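Local coordinates for coiled-coil quantitatively-enriched protein 1 (Schizosaccharomyces pombe, PDB 7CUJ) that links telomeres to the meiotic centrosome as a molecular adaptor, and is required for telomere length regulation and chromosome segregation, at residues Q31-C36 with I53-Q58; L105-L110 with N133-W138; Q137-Q142 with P160-C165. One frame throughout, in Å; residues are numbered along the deposited sequence.

Interaction 1 of 3, residues Q31-C36 with I53-Q58; sequences QYFAFC and IRLFIQ
Phe33 and Phe56 meet edge-to-face. The edge of the Phe56 ring is turned toward the face of Phe33. The centroids are 5.4 Å apart and the planes make an angle of 62°. Phe56 CB lies over the face of the Phe33 ring in a CH-pi contact, 3.8 Å from its centroid and 15° off the ring normal. Phe56 CD1 comes 3.8 Å from Phe33 CG. CB and CD1 of Phe56 thus both sit against the Phe33 ring, and the two side chains cross at a slant. Leu55 CD2 adds a touch at the edge of the Phe33 ring, 4.2 Å from CZ. Nearby, Cys36 SG lies 3.8 Å from Ile53 CD1. In Cys36 the sulfur stands opposite the backbone N (chi1 -168°), which carries it toward the neighbouring helix.

Helices 20-32, 34-41 and 232-243 complete the pocket round Phe56, through Leu29, Ile37 and Val240 among others. An aromatic side chain of another protein packs edge-to-face on Phe33. Cys36 touches Phe35 of the second subunit. The motif is a helix-break-helix unit, helices 20-32 and 34-41, whose N-cap residue Phe33 packs on helix 47-65, where the chain runs roughly the opposite way.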
loop_
_atom_site.group_PDB
_atom_site.type_symbol
_atom_site.label_atom_id
_atom_site.label_comp_id
_atom_site.label_asym_id
_atom_site.label_seq_id
_atom_site.Cartn_x
_atom_site.Cartn_y
_atom_site.Cartn_z
ATOM N N GLN A 31 5.971 -0.662 -7.294
ATOM C CA GLN A 31 4.550 -0.967 -7.288
ATOM C C GLN A 31 4.132 -1.452 -5.897
ATOM O O GLN A 31 3.122 -1.001 -5.365
ATOM C CB GLN A 31 4.271 -1.997 -8.385
ATOM C CG GLN A 31 2.816 -2.428 -8.505
ATOM C CD GLN A 31 2.684 -3.675 -9.349
ATOM O OE1 GLN A 31 3.184 -4.743 -8.999
ATOM N NE2 GLN A 31 1.997 -3.550 -10.474
ATOM N N TYR A 32 4.933 -2.356 -5.315
ATOM C CA TYR A 32 4.679 -2.938 -4.007
ATOM C C TYR A 32 4.776 -1.865 -2.924
ATOM O O TYR A 32 4.115 -1.964 -1.893
ATOM C CB TYR A 32 5.658 -4.088 -3.741
ATOM C CG TYR A 32 5.375 -4.886 -2.492
ATOM C CD1 TYR A 32 4.500 -5.961 -2.520
ATOM C CD2 TYR A 32 5.969 -4.561 -1.280
ATOM C CE1 TYR A 32 4.220 -6.693 -1.378
ATOM C CE2 TYR A 32 5.701 -5.283 -0.129
ATOM C CZ TYR A 32 4.819 -6.351 -0.178
ATOM O OH TYR A 32 4.538 -7.075 0.941
ATOM N N PHE A 33 5.613 -0.848 -3.167
ATOM C CA PHE A 33 5.857 0.238 -2.230
ATOM C C PHE A 33 5.110 1.504 -2.656
ATOM O O PHE A 33 5.413 2.590 -2.162
ATOM C CB PHE A 33 7.361 0.532 -2.158
ATOM C CG PHE A 33 8.130 -0.295 -1.159
ATOM C CD1 PHE A 33 8.623 -1.546 -1.504
ATOM C CD2 PHE A 33 8.353 0.172 0.128
ATOM C CE1 PHE A 33 9.320 -2.313 -0.582
ATOM C CE2 PHE A 33 9.058 -0.593 1.045
ATOM C CZ PHE A 33 9.537 -1.835 0.691
ATOM N N ALA A 34 4.134 1.374 -3.563
ATOM C CA ALA A 34 3.543 2.541 -4.207
ATOM C C ALA A 34 2.989 3.524 -3.174
ATOM O O ALA A 34 3.336 4.701 -3.209
ATOM C CB ALA A 34 2.509 2.137 -5.231
ATOM N N PHE A 35 2.155 3.022 -2.251
ATOM C CA PHE A 35 1.535 3.833 -1.213
ATOM C C PHE A 35 2.607 4.518 -0.370
ATOM O O PHE A 35 2.557 5.727 -0.164
ATOM C CB PHE A 35 0.634 2.986 -0.309
ATOM C CG PHE A 35 -0.077 3.776 0.762
ATOM C CD1 PHE A 35 0.564 4.116 1.945
ATOM C CD2 PHE A 35 -1.382 4.210 0.577
ATOM C CE1 PHE A 35 -0.083 4.863 2.920
ATOM C CE2 PHE A 35 -2.033 4.951 1.555
ATOM C CZ PHE A 35 -1.385 5.274 2.728
ATOM N N CYS A 36 3.558 3.713 0.111
ATOM C CA CYS A 36 4.627 4.127 1.005
ATOM C C CYS A 36 5.496 5.212 0.365
ATOM O O CYS A 36 5.880 6.168 1.035
ATOM C CB CYS A 36 5.489 2.923 1.365
ATOM S SG CYS A 36 6.631 3.236 2.732
ATOM N N ILE A 53 11.005 2.674 4.117
ATOM C CA ILE A 53 11.679 3.243 2.962
ATOM C C ILE A 53 13.122 2.742 2.913
ATOM O O ILE A 53 13.671 2.567 1.829
ATOM C CB ILE A 53 11.572 4.784 2.936
ATOM C CG1 ILE A 53 10.150 5.252 2.612
ATOM C CG2 ILE A 53 12.593 5.396 1.984
ATOM C CD1 ILE A 53 9.664 4.873 1.230
ATOM N N ARG A 54 13.719 2.490 4.085
ATOM C CA ARG A 54 15.071 1.952 4.141
ATOM C C ARG A 54 15.100 0.547 3.539
ATOM O O ARG A 54 16.082 0.173 2.909
ATOM C CB ARG A 54 15.653 2.015 5.557
ATOM C CG ARG A 54 16.136 3.403 5.954
ATOM C CD ARG A 54 17.032 3.438 7.179
ATOM N NE ARG A 54 16.433 2.793 8.341
ATOM C CZ ARG A 54 15.560 3.365 9.167
ATOM N NH1 ARG A 54 15.166 4.612 8.969
ATOM N NH2 ARG A 54 15.079 2.682 10.192
ATOM N N LEU A 55 14.010 -0.208 3.720
ATOM C CA LEU A 55 13.900 -1.539 3.142
ATOM C C LEU A 55 13.750 -1.440 1.624
ATOM O O LEU A 55 14.294 -2.268 0.894
ATOM C CB LEU A 55 12.727 -2.288 3.784
ATOM C CG LEU A 55 12.463 -3.692 3.243
ATOM C CD1 LEU A 55 13.620 -4.641 3.545
ATOM C CD2 LEU A 55 11.147 -4.246 3.778
ATOM N N PHE A 56 13.015 -0.417 1.164
ATOM C CA PHE A 56 12.875 -0.142 -0.257
ATOM C C PHE A 56 14.249 0.128 -0.866
ATOM O O PHE A 56 14.593 -0.429 -1.905
ATOM C CB PHE A 56 11.956 1.058 -0.518
ATOM C CG PHE A 56 11.988 1.528 -1.950
ATOM C CD1 PHE A 56 11.296 0.840 -2.938
ATOM C CD2 PHE A 56 12.746 2.630 -2.324
ATOM C CE1 PHE A 56 11.345 1.255 -4.260
ATOM C CE2 PHE A 56 12.796 3.041 -3.647
ATOM C CZ PHE A 56 12.096 2.353 -4.614
ATOM N N ILE A 57 15.023 0.989 -0.199
ATOM C CA ILE A 57 16.341 1.376 -0.670
ATOM C C ILE A 57 17.256 0.153 -0.717
ATOM O O ILE A 57 17.985 -0.025 -1.691
ATOM C CB ILE A 57 16.906 2.541 0.171
ATOM C CG1 ILE A 57 16.167 3.846 -0.147
ATOM C CG2 ILE A 57 18.414 2.679 -0.023
ATOM C CD1 ILE A 57 16.333 4.924 0.903
ATOM N N GLN A 58 17.192 -0.690 0.326
ATOM C CA GLN A 58 18.034 -1.873 0.421
ATOM C C GLN A 58 17.733 -2.816 -0.742
ATOM O O GLN A 58 18.652 -3.294 -1.406
ATOM C CB GLN A 58 17.864 -2.572 1.772
ATOM C CG GLN A 58 18.844 -3.719 1.996
ATOM C CD GLN A 58 20.284 -3.271 1.917
ATOM O OE1 GLN A 58 20.749 -2.464 2.724
ATOM N NE2 GLN A 58 21.007 -3.789 0.933
#

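Interaction 2 of 3, residues L105-L110 with N133-W138; sequences LFLQEL and NTLTQW
Leu107 faces Leu135 and Gln108 faces Trp138, with CA atoms 9.3 Å apart in the first pair. The second pair is 9.0 Å apart between CA atoms. Both segments are helical, and the register rises in the same order on each. The helices therefore run in the same general direction, though inclined to each other. At this spacing only side chains bridge the gap. No hydrogen bond links the segments.

One half of the contact is aliphatic. CD1 of Leu107 meets CD1 of Leu135 at 3.6 Å, and the two side chains cross at about a right angle. The end of Leu135 swings toward helix 102-112, although its CB does not head there. Beyond it lies Ile164 of strand 162-166.

The other half is a glutamine against an indole. The benzo end of Trp138 reaches the base and the amide of Gln108. The two side chains cross at about a right angle, with the Gln108 chain extended beyond CG. Trp138 CH2 lies 3.5 Å from Gln108 CB, and Trp138 CZ2 lies 3.2 Å from the atom modelled as Gln108 NE2. This approach to the ring is oblique, neither face nor edge, and the amide and ring planes are 35° apart. Trp138 reaches across because its CG stands opposite the backbone N (chi1 179°). Gln108 OE1 is modelled 3.0 Å from Glu109 OE2, another acceptor. The amide could be flipped, so which of its atoms lies by CZ2 is uncertain.

Phe104 meets the ring of Trp138, and helix 275-294 packs on Leu105 and Phe106. Helices 102-112 and 129-141 flank strand 121-126 in sequence. They lie as neighbours on one face of the six-stranded parallel sheet, as in a layered alpha/beta domain.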
loop_
_atom_site.group_PDB
_atom_site.type_symbol
_atom_site.label_atom_id
_atom_site.label_comp_id
_atom_site.label_asym_id
_atom_site.label_seq_id
_atom_site.Cartn_x
_atom_site.Cartn_y
_atom_site.Cartn_z
ATOM N N LEU A 105 29.506 -9.194 -16.694
ATOM C CA LEU A 105 29.939 -9.237 -18.082
ATOM C C LEU A 105 31.040 -8.204 -18.316
ATOM O O LEU A 105 32.016 -8.491 -19.008
ATOM C CB LEU A 105 28.743 -8.996 -19.011
ATOM C CG LEU A 105 29.058 -8.964 -20.508
ATOM C CD1 LEU A 105 29.675 -10.274 -20.978
ATOM C CD2 LEU A 105 27.811 -8.648 -21.318
ATOM N N PHE A 106 30.872 -7.011 -17.729
ATOM C CA PHE A 106 31.868 -5.958 -17.840
ATOM C C PHE A 106 33.218 -6.460 -17.332
ATOM O O PHE A 106 34.227 -6.311 -18.017
ATOM C CB PHE A 106 31.435 -4.689 -17.100
ATOM C CG PHE A 106 32.519 -3.649 -16.984
ATOM C CD1 PHE A 106 32.775 -2.769 -18.028
ATOM C CD2 PHE A 106 33.309 -3.568 -15.845
ATOM C CE1 PHE A 106 33.785 -1.822 -17.929
ATOM C CE2 PHE A 106 34.321 -2.623 -15.748
ATOM C CZ PHE A 106 34.558 -1.752 -16.791
ATOM N N LEU A 107 33.214 -7.057 -16.134
ATOM C CA LEU A 107 34.436 -7.493 -15.477
ATOM C C LEU A 107 35.114 -8.594 -16.290
ATOM O O LEU A 107 36.340 -8.637 -16.367
ATOM C CB LEU A 107 34.109 -7.954 -14.053
ATOM C CG LEU A 107 33.803 -6.837 -13.054
ATOM C CD1 LEU A 107 33.254 -7.407 -11.757
ATOM C CD2 LEU A 107 35.033 -5.983 -12.781
ATOM N N GLN A 108 34.306 -9.464 -16.907
ATOM C CA GLN A 108 34.805 -10.549 -17.737
ATOM C C GLN A 108 35.526 -9.973 -18.954
ATOM O O GLN A 108 36.661 -10.348 -19.236
ATOM C CB GLN A 108 33.652 -11.448 -18.187
ATOM C CG GLN A 108 34.099 -12.716 -18.902
ATOM C CD GLN A 108 33.054 -13.214 -19.870
ATOM O OE1 GLN A 108 32.858 -12.655 -20.947
ATOM N NE2 GLN A 108 32.375 -14.284 -19.494
ATOM N N GLU A 109 34.847 -9.058 -19.657
ATOM C CA GLU A 109 35.312 -8.532 -20.931
ATOM C C GLU A 109 36.482 -7.574 -20.718
ATOM O O GLU A 109 37.269 -7.357 -21.637
ATOM C CB GLU A 109 34.175 -7.848 -21.694
ATOM C CG GLU A 109 33.073 -8.795 -22.141
ATOM C CD GLU A 109 33.433 -9.807 -23.219
ATOM O OE1 GLU A 109 34.420 -9.580 -23.953
ATOM O OE2 GLU A 109 32.713 -10.821 -23.326
ATOM N N LEU A 110 36.586 -7.006 -19.509
ATOM C CA LEU A 110 37.680 -6.104 -19.185
ATOM C C LEU A 110 39.000 -6.871 -19.207
ATOM O O LEU A 110 39.934 -6.465 -19.892
ATOM C CB LEU A 110 37.439 -5.447 -17.821
ATOM C CG LEU A 110 38.491 -4.426 -17.383
ATOM C CD1 LEU A 110 38.442 -3.175 -18.249
ATOM C CD2 LEU A 110 38.322 -4.064 -15.915
ATOM N N ASN A 133 31.864 -14.199 -3.337
ATOM C CA ASN A 133 32.306 -15.574 -3.505
ATOM C C ASN A 133 32.052 -16.033 -4.939
ATOM O O ASN A 133 32.921 -16.646 -5.555
ATOM C CB ASN A 133 31.621 -16.526 -2.519
ATOM C CG ASN A 133 31.826 -16.154 -1.065
ATOM O OD1 ASN A 133 32.737 -15.399 -0.728
ATOM N ND2 ASN A 133 30.983 -16.686 -0.193
ATOM N N THR A 134 30.851 -15.733 -5.449
ATOM C CA THR A 134 30.427 -16.163 -6.771
ATOM C C THR A 134 31.283 -15.485 -7.841
ATOM O O THR A 134 31.680 -16.130 -8.808
ATOM C CB THR A 134 28.923 -15.931 -6.979
ATOM O OG1 THR A 134 28.209 -16.559 -5.913
ATOM C CG2 THR A 134 28.415 -16.452 -8.306
ATOM N N LEU A 135 31.569 -14.190 -7.651
ATOM C CA LEU A 135 32.349 -13.416 -8.607
ATOM C C LEU A 135 33.768 -13.977 -8.657
ATOM O O LEU A 135 34.279 -14.266 -9.736
ATOM C CB LEU A 135 32.361 -11.944 -8.178
ATOM C CG LEU A 135 32.271 -10.881 -9.276
ATOM C CD1 LEU A 135 33.101 -9.663 -8.902
ATOM C CD2 LEU A 135 32.701 -11.411 -10.636
ATOM N N THR A 136 34.373 -14.135 -7.471
ATOM C CA THR A 136 35.729 -14.638 -7.306
ATOM C C THR A 136 35.889 -15.976 -8.024
ATOM O O THR A 136 36.854 -16.175 -8.759
ATOM C CB THR A 136 36.103 -14.767 -5.821
ATOM O OG1 THR A 136 35.932 -13.502 -5.179
ATOM C CG2 THR A 136 37.521 -15.249 -5.601
ATOM N N GLN A 137 34.928 -16.882 -7.807
ATOM C CA GLN A 137 34.998 -18.229 -8.347
ATOM C C GLN A 137 34.767 -18.203 -9.857
ATOM O O GLN A 137 35.326 -19.020 -10.584
ATOM C CB GLN A 137 34.008 -19.158 -7.638
ATOM C CG GLN A 137 34.389 -19.485 -6.199
ATOM C CD GLN A 137 35.732 -20.164 -6.060
ATOM O OE1 GLN A 137 36.144 -20.960 -6.902
ATOM N NE2 GLN A 137 36.429 -19.856 -4.978
ATOM N N TRP A 138 33.949 -17.251 -10.316
ATOM C CA TRP A 138 33.591 -17.181 -11.722
ATOM C C TRP A 138 34.724 -16.580 -12.554
ATOM O O TRP A 138 34.887 -16.943 -13.718
ATOM C CB TRP A 138 32.270 -16.432 -11.921
ATOM C CG TRP A 138 31.892 -16.316 -13.365
ATOM C CD1 TRP A 138 31.593 -17.337 -14.219
ATOM C CD2 TRP A 138 31.805 -15.107 -14.136
ATOM N NE1 TRP A 138 31.313 -16.847 -15.466
ATOM C CE2 TRP A 138 31.433 -15.484 -15.446
ATOM C CE3 TRP A 138 31.998 -13.750 -13.851
ATOM C CZ2 TRP A 138 31.251 -14.548 -16.463
ATOM C CZ3 TRP A 138 31.817 -12.827 -14.857
ATOM C CH2 TRP A 138 31.447 -13.223 -16.144
#

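Interaction 3 of 3, residues Q137-Q142 with P160-C165; sequences QWLKSQ and PAIWIC
The CA atoms of Leu139 and Ile162 are 9.4 Å apart, where the C-terminal part of helix 129-141 lies over the start of strand 162-166 and runs roughly opposite to it.

Leu139 alone makes the contact from the helix. Its CD1 is the touching branch. It is 4.3 Å from Ile162 CG2 and 4.2 Å from Ile164 CD1, so the methyl bridges two side chains of the strand. Ile162 and Ile164 are two residues apart and therefore project from the same face of the sheet. The second torsion of Leu139, 176°, puts CD1 opposite CA and stretches it out toward the strand. Ile164 presents its CD1, while Ile162 presents its CG2 branch. All three residues are buried and apolar, and the distances are those of ordinary van der Waals packing.

Helix 129-141 connects strand 121-126 to strand 146-148 in a beta-alpha-beta crossover. The crossover skips the place between them, which strand 162-166 later fills. That strand bonds to both neighbours through its backbone: Ile162 pairs with Asp145 and Glu147, and Trp163 with Phe122 and Leu124. The helix thus packs over the middle strand of the three.

Trp163 points to the other face of the sheet. Pro160 CG sits over the centre of its ring, 3.7 Å above the plane, Phe123 stacks with it, and Trp149 meets it edge-to-face.

Further on, Gln142 folds back on its own segment. Its NE2 donates to Ser141 OG at 3.3 Å, with an angle of 147° at the hydrogen. The bond is long and bent, and the hydroxyl is tilted 22° out of the Gln142 amide plane. Gln142 CG lies over the rim of the Trp138 ring, 4.2 Å above its plane.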
loop_
_atom_site.group_PDB
_atom_site.type_symbol
_atom_site.label_atom_id
_atom_site.label_comp_id
_atom_site.label_asym_id
_atom_site.label_seq_id
_atom_site.Cartn_x
_atom_site.Cartn_y
_atom_site.Cartn_z
ATOM N N GLN A 137 34.928 -16.882 -7.807
ATOM C CA GLN A 137 34.998 -18.229 -8.347
ATOM C C GLN A 137 34.767 -18.203 -9.857
ATOM O O GLN A 137 35.326 -19.020 -10.584
ATOM C CB GLN A 137 34.008 -19.158 -7.638
ATOM C CG GLN A 137 34.389 -19.485 -6.199
ATOM C CD GLN A 137 35.732 -20.164 -6.060
ATOM O OE1 GLN A 137 36.144 -20.960 -6.902
ATOM N NE2 GLN A 137 36.429 -19.856 -4.978
ATOM N N TRP A 138 33.949 -17.251 -10.316
ATOM C CA TRP A 138 33.591 -17.181 -11.722
ATOM C C TRP A 138 34.724 -16.580 -12.554
ATOM O O TRP A 138 34.887 -16.943 -13.718
ATOM C CB TRP A 138 32.270 -16.432 -11.921
ATOM C CG TRP A 138 31.892 -16.316 -13.365
ATOM C CD1 TRP A 138 31.593 -17.337 -14.219
ATOM C CD2 TRP A 138 31.805 -15.107 -14.136
ATOM N NE1 TRP A 138 31.313 -16.847 -15.466
ATOM C CE2 TRP A 138 31.433 -15.484 -15.446
ATOM C CE3 TRP A 138 31.998 -13.750 -13.851
ATOM C CZ2 TRP A 138 31.251 -14.548 -16.463
ATOM C CZ3 TRP A 138 31.817 -12.827 -14.857
ATOM C CH2 TRP A 138 31.447 -13.223 -16.144
ATOM N N LEU A 139 35.493 -15.661 -11.959
ATOM C CA LEU A 139 36.611 -15.040 -12.656
ATOM C C LEU A 139 37.749 -16.047 -12.814
ATOM O O LEU A 139 38.399 -16.081 -13.857
ATOM C CB LEU A 139 37.077 -13.789 -11.902
ATOM C CG LEU A 139 36.160 -12.568 -11.990
ATOM C CD1 LEU A 139 36.684 -11.439 -11.116
ATOM C CD2 LEU A 139 36.000 -12.098 -13.429
ATOM N N LYS A 140 37.975 -16.860 -11.773
ATOM C CA LYS A 140 38.952 -17.938 -11.807
ATOM C C LYS A 140 38.607 -18.890 -12.950
ATOM O O LYS A 140 39.487 -19.313 -13.695
ATOM C CB LYS A 140 38.959 -18.702 -10.479
ATOM C CG LYS A 140 39.600 -17.985 -9.299
ATOM C CD LYS A 140 39.426 -18.742 -7.998
ATOM C CE LYS A 140 40.008 -18.018 -6.802
ATOM N NZ LYS A 140 39.867 -18.802 -5.553
ATOM N N SER A 141 37.309 -19.191 -13.074
ATOM C CA SER A 141 36.751 -20.086 -14.076
ATOM C C SER A 141 37.120 -19.647 -15.492
ATOM O O SER A 141 37.186 -20.480 -16.394
ATOM C CB SER A 141 35.254 -20.195 -13.901
ATOM O OG SER A 141 34.591 -20.296 -15.153
ATOM N N GLN A 142 37.344 -18.339 -15.681
ATOM C CA GLN A 142 37.628 -17.775 -16.993
ATOM C C GLN A 142 39.115 -17.443 -17.119
ATOM O O GLN A 142 39.502 -16.665 -17.992
ATOM C CB GLN A 142 36.779 -16.525 -17.254
ATOM C CG GLN A 142 35.278 -16.712 -17.062
ATOM C CD GLN A 142 34.607 -17.478 -18.177
ATOM O OE1 GLN A 142 34.123 -16.904 -19.150
ATOM N NE2 GLN A 142 34.567 -18.794 -18.037
ATOM N N PRO A 160 47.704 -10.532 -6.725
ATOM C CA PRO A 160 46.839 -11.074 -7.778
ATOM C C PRO A 160 46.503 -10.059 -8.868
ATOM O O PRO A 160 46.854 -8.883 -8.764
ATOM C CB PRO A 160 45.539 -11.460 -7.047
ATOM C CG PRO A 160 45.911 -11.497 -5.581
ATOM C CD PRO A 160 47.012 -10.470 -5.427
ATOM N N ALA A 161 45.817 -10.535 -9.914
ATOM C CA ALA A 161 45.320 -9.675 -10.975
ATOM C C ALA A 161 44.176 -8.802 -10.457
ATOM O O ALA A 161 44.026 -7.665 -10.904
ATOM C CB ALA A 161 44.919 -10.500 -12.176
ATOM N N ILE A 162 43.387 -9.331 -9.507
ATOM C CA ILE A 162 42.304 -8.586 -8.870
ATOM C C ILE A 162 41.953 -9.200 -7.510
ATOM O O ILE A 162 41.661 -10.390 -7.418
ATOM C CB ILE A 162 41.071 -8.450 -9.799
ATOM C CG1 ILE A 162 39.923 -7.688 -9.131
ATOM C CG2 ILE A 162 40.614 -9.798 -10.341
ATOM C CD1 ILE A 162 38.917 -7.096 -10.099
ATOM N N TRP A 163 41.994 -8.369 -6.457
ATOM C CA TRP A 163 41.418 -8.689 -5.158
ATOM C C TRP A 163 39.912 -8.431 -5.196
ATOM O O TRP A 163 39.476 -7.413 -5.735
ATOM C CB TRP A 163 42.062 -7.842 -4.049
ATOM C CG TRP A 163 43.452 -8.223 -3.634
ATOM C CD1 TRP A 163 44.594 -7.514 -3.874
ATOM C CD2 TRP A 163 43.853 -9.374 -2.864
ATOM N NE1 TRP A 163 45.676 -8.147 -3.325
ATOM C CE2 TRP A 163 45.255 -9.290 -2.700
ATOM C CE3 TRP A 163 43.176 -10.468 -2.310
ATOM C CZ2 TRP A 163 45.984 -10.257 -2.008
ATOM C CZ3 TRP A 163 43.899 -11.423 -1.626
ATOM C CH2 TRP A 163 45.284 -11.318 -1.477
ATOM N N ILE A 164 39.127 -9.352 -4.616
ATOM C CA ILE A 164 37.697 -9.156 -4.408
ATOM C C ILE A 164 37.452 -8.954 -2.915
ATOM O O ILE A 164 37.624 -9.885 -2.129
ATOM C CB ILE A 164 36.865 -10.339 -4.952
ATOM C CG1 ILE A 164 37.166 -10.654 -6.421
ATOM C CG2 ILE A 164 35.376 -10.123 -4.708
ATOM C CD1 ILE A 164 36.931 -9.502 -7.374
ATOM N N CYS A 165 37.020 -7.744 -2.542
ATOM C CA CYS A 165 36.894 -7.371 -1.142
ATOM C C CYS A 165 35.432 -7.120 -0.777
ATOM O O CYS A 165 34.724 -6.382 -1.460
ATOM C CB CYS A 165 37.722 -6.129 -0.834
ATOM S SG CYS A 165 37.912 -5.814 0.940
#

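In the fold
The telomere function is that of the whole protein; this chain is one folded piece of it, an alpha/beta domain with a helical part. From the N terminus, interaction 1 closes first, where helices 20-32 and 34-41 return to helix 47-65 in the helical part. It closes before the others open and lies across the chain's centre from them. The chain then passes through helix 102-112 and strand 121-126, and helix 129-141 closes interaction 2, joining the two helices. Interaction 3 starts on the segment where interaction 2 ends, sharing Gln137 and Trp138. It seats helix 129-141 on strand 162-166. Their centres are about 7 Å apart. None of the three nests or crosses.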